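Local coordinates for BH2621 protein (Bacillus halodurans, PDB 2QML) that probably acts as an N-acyltransferase of the GNAT superfamily, perhaps transferring fatty acyl groups onto a lysine amine during siderophore biosynthesis, at residues 87-92 / 102-107; 157-162 / 177-182; 22-27 / 124-129. All coordinates share one frame; numbering follows the deposited sequence.

Contact 1 (87-92 / 102-107); sequences SYWVKE and EEHDQG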
loop_
_atom_site.group_PDB
_atom_site.type_symbol
_atom_site.label_atom_id
_atom_site.label_comp_id
_atom_site.label_asym_id
_atom_site.label_seq_id
_atom_site.Cartn_x
_atom_site.Cartn_y
_atom_site.Cartn_z
ATOM N N SER A 87 -2.504 -5.398 -1.094
ATOM C CA SER A 87 -1.836 -6.187 -0.047
ATOM C C SER A 87 -1.584 -7.613 -0.593
ATOM O O SER A 87 -2.511 -8.299 -1.037
ATOM C CB SER A 87 -2.702 -6.199 1.194
ATOM O OG SER A 87 -2.187 -7.059 2.158
ATOM N N TYR A 88 -0.340 -8.113 -0.543
ATOM C CA TYR A 88 -0.039 -9.401 -1.151
ATOM C C TYR A 88 0.970 -10.239 -0.374
ATOM O O TYR A 88 1.654 -9.730 0.500
ATOM C CB TYR A 88 0.436 -9.181 -2.605
ATOM C CG TYR A 88 1.738 -8.392 -2.725
ATOM C CD1 TYR A 88 2.945 -9.051 -2.740
ATOM C CD2 TYR A 88 1.746 -6.992 -2.867
ATOM C CE1 TYR A 88 4.151 -8.338 -2.827
ATOM C CE2 TYR A 88 2.967 -6.289 -2.960
ATOM C CZ TYR A 88 4.132 -6.987 -2.960
ATOM O OH TYR A 88 5.367 -6.336 -3.062
ATOM N N TRP A 89 0.963 -11.547 -0.678
ATOM C CA TRP A 89 1.943 -12.495 -0.181
ATOM C C TRP A 89 3.139 -12.482 -1.100
ATOM O O TRP A 89 3.024 -12.642 -2.331
ATOM C CB TRP A 89 1.388 -13.917 -0.136
ATOM C CG TRP A 89 0.244 -14.087 0.822
ATOM C CD1 TRP A 89 -1.088 -14.246 0.496
ATOM C CD2 TRP A 89 0.300 -14.105 2.259
ATOM N NE1 TRP A 89 -1.836 -14.398 1.628
ATOM C CE2 TRP A 89 -1.016 -14.313 2.725
ATOM C CE3 TRP A 89 1.334 -14.014 3.198
ATOM C CZ2 TRP A 89 -1.317 -14.379 4.074
ATOM C CZ3 TRP A 89 1.036 -14.097 4.528
ATOM C CH2 TRP A 89 -0.285 -14.293 4.962
ATOM N N VAL A 90 4.317 -12.285 -0.508
ATOM C CA VAL A 90 5.545 -12.242 -1.297
ATOM C C VAL A 90 5.724 -13.550 -2.073
ATOM O O VAL A 90 6.086 -13.509 -3.259
ATOM C CB VAL A 90 6.788 -11.976 -0.434
ATOM C CG1 VAL A 90 8.106 -12.284 -1.228
ATOM C CG2 VAL A 90 6.792 -10.534 0.073
ATOM N N LYS A 91 5.438 -14.701 -1.438
ATOM C CA LYS A 91 5.710 -16.000 -2.033
ATOM C C LYS A 91 5.110 -16.162 -3.424
ATOM O O LYS A 91 5.699 -16.807 -4.267
ATOM C CB LYS A 91 5.219 -17.123 -1.102
ATOM C CG LYS A 91 5.604 -18.548 -1.554
ATOM C CD LYS A 91 4.950 -19.575 -0.619
ATOM C CE LYS A 91 5.272 -21.008 -1.047
ATOM N NZ LYS A 91 4.644 -21.950 -0.084
ATOM N N GLU A 92 3.956 -15.555 -3.649
ATOM C CA GLU A 92 3.299 -15.686 -4.942
ATOM C C GLU A 92 3.459 -14.455 -5.842
ATOM O O GLU A 92 2.771 -14.328 -6.843
ATOM C CB GLU A 92 1.798 -16.030 -4.711
ATOM C CG GLU A 92 1.530 -17.421 -4.079
ATOM C CD GLU A 92 1.530 -17.387 -2.532
ATOM N N GLU A 102 10.952 -15.062 3.344
ATOM C CA GLU A 102 10.409 -16.056 4.255
ATOM C C GLU A 102 8.956 -16.282 3.828
ATOM O O GLU A 102 8.292 -15.415 3.279
ATOM C CB GLU A 102 10.538 -15.623 5.713
ATOM C CG GLU A 102 11.999 -15.425 6.171
ATOM N N GLU A 103 8.487 -17.494 4.090
ATOM C CA GLU A 103 7.182 -18.003 3.683
ATOM C C GLU A 103 5.995 -17.059 3.850
ATOM O O GLU A 103 5.144 -16.970 2.977
ATOM C CB GLU A 103 6.935 -19.284 4.504
ATOM C CG GLU A 103 5.623 -20.028 4.279
ATOM C CD GLU A 103 5.626 -20.919 3.054
ATOM O OE1 GLU A 103 6.662 -20.984 2.337
ATOM O OE2 GLU A 103 4.576 -21.573 2.831
ATOM N N HIS A 104 5.958 -16.345 4.965
ATOM C CA HIS A 104 4.818 -15.471 5.298
ATOM C C HIS A 104 5.098 -13.991 5.127
ATOM O O HIS A 104 4.345 -13.169 5.582
ATOM C CB HIS A 104 4.341 -15.755 6.711
ATOM C CG HIS A 104 3.836 -17.143 6.868
ATOM N ND1 HIS A 104 4.631 -18.174 7.328
ATOM C CD2 HIS A 104 2.649 -17.689 6.538
ATOM C CE1 HIS A 104 3.930 -19.290 7.325
ATOM N NE2 HIS A 104 2.725 -19.023 6.846
ATOM N N ASP A 105 6.169 -13.643 4.425
ATOM C CA ASP A 105 6.428 -12.248 4.149
ATOM C C ASP A 105 5.285 -11.684 3.319
ATOM O O ASP A 105 4.762 -12.360 2.454
ATOM C CB ASP A 105 7.736 -12.064 3.365
ATOM C CG ASP A 105 9.002 -12.327 4.179
ATOM O OD1 ASP A 105 8.941 -12.527 5.399
ATOM O OD2 ASP A 105 10.081 -12.212 3.544
ATOM N N GLN A 106 4.961 -10.419 3.544
ATOM C CA GLN A 106 3.934 -9.743 2.813
ATOM C C GLN A 106 4.525 -8.496 2.151
ATOM O O GLN A 106 5.621 -8.027 2.493
ATOM C CB GLN A 106 2.756 -9.344 3.734
ATOM C CG GLN A 106 2.027 -10.503 4.405
ATOM C CD GLN A 106 0.930 -9.974 5.263
ATOM O OE1 GLN A 106 0.274 -9.041 4.879
ATOM N NE2 GLN A 106 0.707 -10.567 6.410
ATOM N N GLY A 107 3.772 -7.976 1.199
ATOM C CA GLY A 107 4.084 -6.740 0.512
ATOM C C GLY A 107 2.919 -5.802 0.387
ATOM O O GLY A 107 1.778 -6.171 0.682
HETATM O O HOH W 1 4.653 -14.786 1.339
#

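Contact 2 (157-162 / 177-182); sequences VFKKCG and LLMKCE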
loop_
_atom_site.group_PDB
_atom_site.type_symbol
_atom_site.label_atom_id
_atom_site.label_comp_id
_atom_site.label_asym_id
_atom_site.label_seq_id
_atom_site.Cartn_x
_atom_site.Cartn_y
_atom_site.Cartn_z
ATOM N N VAL A 157 8.671 8.317 3.157
ATOM C CA VAL A 157 7.525 7.914 3.959
ATOM C C VAL A 157 7.779 6.482 4.500
ATOM O O VAL A 157 7.619 6.207 5.697
ATOM C CB VAL A 157 6.209 7.967 3.126
ATOM C CG1 VAL A 157 5.045 7.210 3.830
ATOM C CG2 VAL A 157 5.771 9.389 2.790
ATOM N N PHE A 158 8.163 5.568 3.609
ATOM C CA PHE A 158 8.454 4.194 4.009
ATOM C C PHE A 158 9.545 4.178 5.082
ATOM O O PHE A 158 9.396 3.518 6.108
ATOM C CB PHE A 158 8.819 3.287 2.825
ATOM C CG PHE A 158 7.661 2.854 1.957
ATOM C CD1 PHE A 158 6.561 2.239 2.524
ATOM C CD2 PHE A 158 7.680 2.994 0.562
ATOM C CE1 PHE A 158 5.521 1.790 1.727
ATOM C CE2 PHE A 158 6.646 2.547 -0.230
ATOM C CZ PHE A 158 5.552 1.978 0.345
ATOM N N LYS A 159 10.641 4.906 4.895
ATOM C CA LYS A 159 11.682 4.943 5.925
ATOM C C LYS A 159 11.135 5.421 7.272
ATOM O O LYS A 159 11.461 4.858 8.313
ATOM C CB LYS A 159 12.835 5.851 5.501
ATOM C CG LYS A 159 13.735 5.260 4.447
ATOM C CD LYS A 159 14.850 6.242 4.075
ATOM C CE LYS A 159 15.655 5.711 2.894
ATOM N NZ LYS A 159 16.612 6.728 2.380
ATOM N N LYS A 160 10.292 6.458 7.253
ATOM C CA LYS A 160 9.718 7.019 8.470
ATOM C C LYS A 160 8.845 6.002 9.171
ATOM O O LYS A 160 8.704 6.063 10.397
ATOM C CB LYS A 160 8.940 8.287 8.147
ATOM C CG LYS A 160 9.833 9.527 7.953
ATOM C CD LYS A 160 9.824 10.519 9.141
ATOM C CE LYS A 160 8.408 11.187 9.264
ATOM N NZ LYS A 160 8.312 12.491 10.001
ATOM N N CYS A 161 8.263 5.066 8.425
ATOM C CA CYS A 161 7.444 3.991 8.999
ATOM C C CYS A 161 8.201 2.727 9.385
ATOM O O CYS A 161 7.569 1.753 9.781
ATOM C CB CYS A 161 6.299 3.637 8.067
ATOM S SG CYS A 161 5.239 5.078 7.852
ATOM N N GLY A 162 9.529 2.733 9.289
ATOM C CA GLY A 162 10.323 1.597 9.732
ATOM C C GLY A 162 11.005 0.788 8.639
ATOM O O GLY A 162 11.814 -0.071 8.956
ATOM N N LEU A 177 13.219 0.214 -5.461
ATOM C CA LEU A 177 14.091 0.157 -4.300
ATOM C C LEU A 177 13.406 -0.831 -3.371
ATOM O O LEU A 177 12.338 -0.533 -2.824
ATOM C CB LEU A 177 14.322 1.516 -3.640
ATOM C CG LEU A 177 15.239 1.498 -2.410
ATOM C CD1 LEU A 177 16.684 1.099 -2.746
ATOM C CD2 LEU A 177 15.160 2.863 -1.710
ATOM N N LEU A 178 13.966 -2.024 -3.244
ATOM C CA LEU A 178 13.424 -3.009 -2.297
ATOM C C LEU A 178 13.705 -2.510 -0.870
ATOM O O LEU A 178 14.849 -2.162 -0.536
ATOM C CB LEU A 178 14.003 -4.386 -2.555
ATOM C CG LEU A 178 13.617 -5.530 -1.607
ATOM C CD1 LEU A 178 12.098 -5.803 -1.604
ATOM C CD2 LEU A 178 14.432 -6.848 -1.899
HETATM N N MSE A 179 12.660 -2.472 -0.051
HETATM C CA MSE A 179 12.712 -2.016 1.334
HETATM C C MSE A 179 11.986 -3.050 2.184
HETATM O O MSE A 179 10.976 -3.614 1.731
HETATM C CB MSE A 179 12.048 -0.668 1.490
HETATM C CG MSE A 179 12.593 0.332 0.539
HETATM SE SE MSE A 179 11.710 2.068 0.702
HETATM C CE MSE A 179 12.562 2.761 2.317
ATOM N N LYS A 180 12.512 -3.317 3.374
ATOM C CA LYS A 180 11.922 -4.278 4.302
ATOM C C LYS A 180 11.606 -3.640 5.633
ATOM O O LYS A 180 12.414 -2.902 6.183
ATOM C CB LYS A 180 12.834 -5.477 4.552
ATOM C CG LYS A 180 13.254 -6.207 3.289
ATOM C CD LYS A 180 13.759 -7.667 3.511
ATOM C CE LYS A 180 14.915 -7.834 4.417
ATOM N NZ LYS A 180 15.252 -9.311 4.485
ATOM N N CYS A 181 10.421 -3.941 6.154
ATOM C CA CYS A 181 9.989 -3.474 7.466
ATOM C C CYS A 181 9.767 -4.699 8.357
ATOM O O CYS A 181 8.925 -5.521 8.050
ATOM C CB CYS A 181 8.733 -2.679 7.328
ATOM S SG CYS A 181 8.256 -1.899 8.891
ATOM N N GLU A 182 10.561 -4.814 9.410
ATOM C CA GLU A 182 10.477 -5.881 10.386
ATOM C C GLU A 182 9.450 -5.492 11.436
ATOM O O GLU A 182 9.344 -4.329 11.839
ATOM C CB GLU A 182 11.831 -6.103 11.040
ATOM C CG GLU A 182 12.956 -6.393 10.103
ATOM C CD GLU A 182 12.658 -7.488 9.066
ATOM O OE1 GLU A 182 11.853 -8.389 9.358
ATOM O OE2 GLU A 182 13.250 -7.453 7.951
HETATM O O HOH W 2 12.540 -2.609 9.610
#

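Contact 3 (22-27 / 124-129); sequences LSFRHV and YPLLLA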
loop_
_atom_site.group_PDB
_atom_site.type_symbol
_atom_site.label_atom_id
_atom_site.label_comp_id
_atom_site.label_asym_id
_atom_site.label_seq_id
_atom_site.Cartn_x
_atom_site.Cartn_y
_atom_site.Cartn_z
ATOM N N LEU A 22 -10.380 6.356 9.918
ATOM C CA LEU A 22 -9.752 5.683 8.794
ATOM C C LEU A 22 -10.510 4.397 8.558
ATOM O O LEU A 22 -10.711 3.596 9.465
ATOM C CB LEU A 22 -8.307 5.331 9.093
ATOM C CG LEU A 22 -7.427 6.438 9.688
ATOM C CD1 LEU A 22 -5.997 5.911 9.794
ATOM C CD2 LEU A 22 -7.534 7.709 8.891
ATOM N N SER A 23 -10.944 4.196 7.337
ATOM C CA SER A 23 -11.616 2.930 7.049
ATOM C C SER A 23 -11.181 2.354 5.705
ATOM O O SER A 23 -10.968 3.050 4.707
ATOM C CB SER A 23 -13.104 3.040 7.120
ATOM O OG SER A 23 -13.609 4.037 6.325
ATOM N N PHE A 24 -11.009 1.050 5.754
ATOM C CA PHE A 24 -10.519 0.260 4.617
ATOM C C PHE A 24 -11.498 -0.844 4.281
ATOM O O PHE A 24 -11.901 -1.624 5.158
ATOM C CB PHE A 24 -9.187 -0.370 4.965
ATOM C CG PHE A 24 -8.026 0.577 4.995
ATOM C CD1 PHE A 24 -7.854 1.431 6.074
ATOM C CD2 PHE A 24 -7.064 0.553 4.017
ATOM C CE1 PHE A 24 -6.740 2.292 6.150
ATOM C CE2 PHE A 24 -5.949 1.429 4.069
ATOM C CZ PHE A 24 -5.811 2.293 5.117
ATOM N N ARG A 25 -11.883 -0.934 3.021
ATOM C CA ARG A 25 -12.823 -1.924 2.561
ATOM C C ARG A 25 -12.292 -2.592 1.324
ATOM O O ARG A 25 -11.469 -2.039 0.620
ATOM C CB ARG A 25 -14.184 -1.289 2.250
ATOM C CG ARG A 25 -14.214 -0.234 1.144
ATOM C CD ARG A 25 -15.598 0.096 0.692
ATOM N NE ARG A 25 -15.637 1.122 -0.348
ATOM C CZ ARG A 25 -15.458 0.873 -1.639
ATOM N NH1 ARG A 25 -15.141 -0.328 -2.034
ATOM N NH2 ARG A 25 -15.526 1.850 -2.528
ATOM N N HIS A 26 -12.823 -3.765 1.048
ATOM C CA HIS A 26 -12.501 -4.482 -0.171
ATOM C C HIS A 26 -13.024 -3.720 -1.366
ATOM O O HIS A 26 -14.131 -3.162 -1.374
ATOM C CB HIS A 26 -13.064 -5.908 -0.192
ATOM C CG HIS A 26 -12.370 -6.847 0.738
ATOM N ND1 HIS A 26 -12.887 -8.075 1.060
ATOM C CD2 HIS A 26 -11.286 -6.682 1.538
ATOM C CE1 HIS A 26 -12.088 -8.679 1.925
ATOM N NE2 HIS A 26 -11.097 -7.863 2.226
ATOM N N VAL A 27 -12.174 -3.653 -2.382
ATOM C CA VAL A 27 -12.595 -3.138 -3.654
ATOM C C VAL A 27 -13.655 -4.111 -4.292
ATOM O O VAL A 27 -13.619 -5.344 -4.103
ATOM C CB VAL A 27 -11.378 -2.963 -4.573
ATOM C CG1 VAL A 27 -11.799 -2.768 -6.042
ATOM C CG2 VAL A 27 -10.428 -1.835 -4.067
ATOM N N TYR A 124 0.707 8.884 6.198
ATOM C CA TYR A 124 1.243 8.228 7.406
ATOM C C TYR A 124 0.224 7.478 8.233
ATOM O O TYR A 124 0.388 6.273 8.440
ATOM C CB TYR A 124 1.971 9.252 8.278
ATOM C CG TYR A 124 3.235 9.711 7.671
ATOM C CD1 TYR A 124 4.356 8.895 7.695
ATOM C CD2 TYR A 124 3.318 10.952 7.053
ATOM C CE1 TYR A 124 5.525 9.300 7.118
ATOM C CE2 TYR A 124 4.510 11.374 6.485
ATOM C CZ TYR A 124 5.600 10.526 6.528
ATOM O OH TYR A 124 6.798 10.933 5.964
ATOM N N PRO A 125 -0.851 8.134 8.695
ATOM C CA PRO A 125 -1.828 7.352 9.483
ATOM C C PRO A 125 -2.460 6.187 8.698
ATOM O O PRO A 125 -2.759 5.127 9.271
ATOM C CB PRO A 125 -2.877 8.410 9.898
ATOM C CG PRO A 125 -2.720 9.536 8.924
ATOM C CD PRO A 125 -1.232 9.558 8.641
ATOM N N LEU A 126 -2.672 6.377 7.402
ATOM C CA LEU A 126 -3.249 5.323 6.570
ATOM C C LEU A 126 -2.309 4.136 6.430
ATOM O O LEU A 126 -2.705 2.990 6.643
ATOM C CB LEU A 126 -3.590 5.847 5.202
ATOM C CG LEU A 126 -4.800 6.761 5.108
ATOM C CD1 LEU A 126 -4.773 7.569 3.781
ATOM C CD2 LEU A 126 -6.118 5.963 5.309
ATOM N N LEU A 127 -1.067 4.407 6.047
ATOM C CA LEU A 127 -0.087 3.350 5.903
ATOM C C LEU A 127 0.169 2.636 7.236
ATOM O O LEU A 127 0.237 1.396 7.247
ATOM C CB LEU A 127 1.204 3.914 5.301
ATOM C CG LEU A 127 2.311 2.891 5.142
ATOM C CD1 LEU A 127 1.985 1.743 4.164
ATOM C CD2 LEU A 127 3.681 3.636 4.726
ATOM N N LEU A 128 0.290 3.371 8.334
ATOM C CA LEU A 128 0.520 2.755 9.628
ATOM C C LEU A 128 -0.639 1.852 9.979
ATOM O O LEU A 128 -0.421 0.752 10.489
ATOM C CB LEU A 128 0.745 3.827 10.680
ATOM C CG LEU A 128 2.058 4.607 10.588
ATOM C CD1 LEU A 128 2.014 5.742 11.575
ATOM C CD2 LEU A 128 3.263 3.777 10.846
ATOM N N ALA A 129 -1.872 2.282 9.688
ATOM C CA ALA A 129 -3.054 1.447 9.999
ATOM C C ALA A 129 -3.088 0.115 9.238
ATOM O O ALA A 129 -3.303 -0.967 9.821
ATOM C CB ALA A 129 -4.382 2.250 9.769
#

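Contact 1 (87-92 / 102-107)
Trp-89 and Gln-106 run alongside each other, the benzene half of the indole following the aliphatic part of the glutamine. CZ3 of Trp-89 comes within 3.7 Å of Gln-106 CG, with ring and amide planes 57° apart. Trp-89 CZ3 also faces His-104 O at 3.6 Å, in the plane of the indole. The amide beyond is held by Thr-140 at NE2 and Lys-134 at OE1, which fixes its rotation next to the indole. On the other face of the sheet Gly-107 is roofed by Tyr-88. With CG of Tyr-88 between backbone N and carbonyl carbon (chi1 64°), the phenol folds flat over its neighbour, and Gly-107 CA sits 3.7 Å from the ring centroid. This is an antiparallel pairing in the central sheet of a GNAT fold, between strands 80-89 and 106-112. Tyr-88 and Gly-107 form the hydrogen-bonded pair, Gly-107 N giving a 2.8 Å bond to Tyr-88 O, while Trp-89 and Gln-106 form the non-hydrogen-bonded one. Next along the chain, Val-90 N bonds to Asp-105 O at 3.0 Å. A water accepts from Lys-91 N and donates to the carbonyls of Glu-103 and Asp-105. At an exposed edge, Lys-91 NZ meets Glu-103 OE2 on its syn side, somewhat out of the carboxylate plane, in a 2.9 Å salt bridge.

Contact 2 (157-162 / 177-182)
In selenomethionine Met-179 the side chain leaves the strand with CG beside its own backbone N, runs straight through the second torsion and then bends at the third (77°), which carries SE and CE across to Phe-158 and Lys-159. SE of Met-179 rests 3.8 Å from Phe-158 CB. The same Met-179 SE lies 5.1 Å from the centroid of the Phe-158 ring, 60° off the ring normal, an oblique Met-aromatic contact. The methyl continues past the phenylalanine and presses on the root of the lysine: CE of Met-179 is 3.5 Å from Lys-159 CG, tighter than usual for two carbons, and the two chains cross at about a right angle. Two residues along the strand, Cys-181 holds SG anti to its backbone N, and the sulfur packs 3.8 Å from Cys-161 O, against the peptide leading into Gly-162. No direct hydrogen bond joins the segments; a water does so instead, donating to Gly-162 O at 2.7 Å and accepting from Glu-182 N at 3.0 Å. Phe-163 meets the Phe-158 ring edge-to-face. Gly-162, with positive phi, is the C-prime residue of a Schellman motif, closed by Phe-163 N on Phe-158 O. Helix 152-160 thus ends over strand 175-182, which is inserted between strands 142-145 and 164-170, as in the C-terminal part of GNAT folds.

Contact 3 (22-27 / 124-129)
Leu-22 and Phe-24, two residues apart on strand 20-26 and so on the same side of it, meet the helix through Pro-125, Leu-126 and Ala-129. CD1 of Leu-22 makes several of these contacts. Leu-22 CD1 lies 3.4 Å from Pro-125 O, and it packs as well against two helix side chains, with Ala-129 CB at 4.0 Å. That carbonyl already accepts the helical hydrogen bond from Ala-129 N, so the methyl covers an oxygen whose polar need is met. Phe-24 comes to Leu-126 at a slant. CZ of Phe-24 is 3.7 Å from Leu-126 CD2 and 3.5 Å from Leu-126 O. Although CB of Leu-126 does not head straight for the strand, the first torsion (chi1 -73°) sets CG beside the backbone N and the branch ending in CD2 reaches the ring. The methyl of Ala-129, more distant, lies near CE1 of Phe-24.

Outside this first shell, the Phe-24 ring is stacked with Phe-11 and meets Trp-85. The strand itself is fixed by backbone hydrogen bonds to both neighbours, Leu-22 with Val-13 on one and Ser-23 with Ala-76 on the other. Around the helix, Trp-193 of helix 183-194 backs Pro-125 and Leu-128, and Leu-127 touches Phe-158. Over the short segments the axes approach to 9.5 Å with their directions 51° apart: the helix that follows strand 106-112 is laid across the central sheet, as in GNAT folds. Every touching residue is buried and no hydrogen bond crosses, so the join rests on burial of apolar groups rather than on directed polar bonds.

From the N terminus, strand 20-26 supplies the first half of contact 3, whose partner arrives only 97 residues later. Contact 1 opens and closes within that long excursion: a connection of nine residues without helix or strand returns the chain beside strand 80-89. Strand 106-112 is then followed by helix 123-135, which packs back on strand 20-26 and closes contact 3. Contact 2 comes afterwards, in series with both, as the chain leaves helix 152-160 and turns through strand 164-170 into strand 175-182. None of the three loops cross. Contacts 2 and 3 touch where Cys-161 meets Leu-127 and Leu-128 and where Tyr-124 packs on Val-157 and Lys-160; contact 1 stands apart, joined to them through the common sheet.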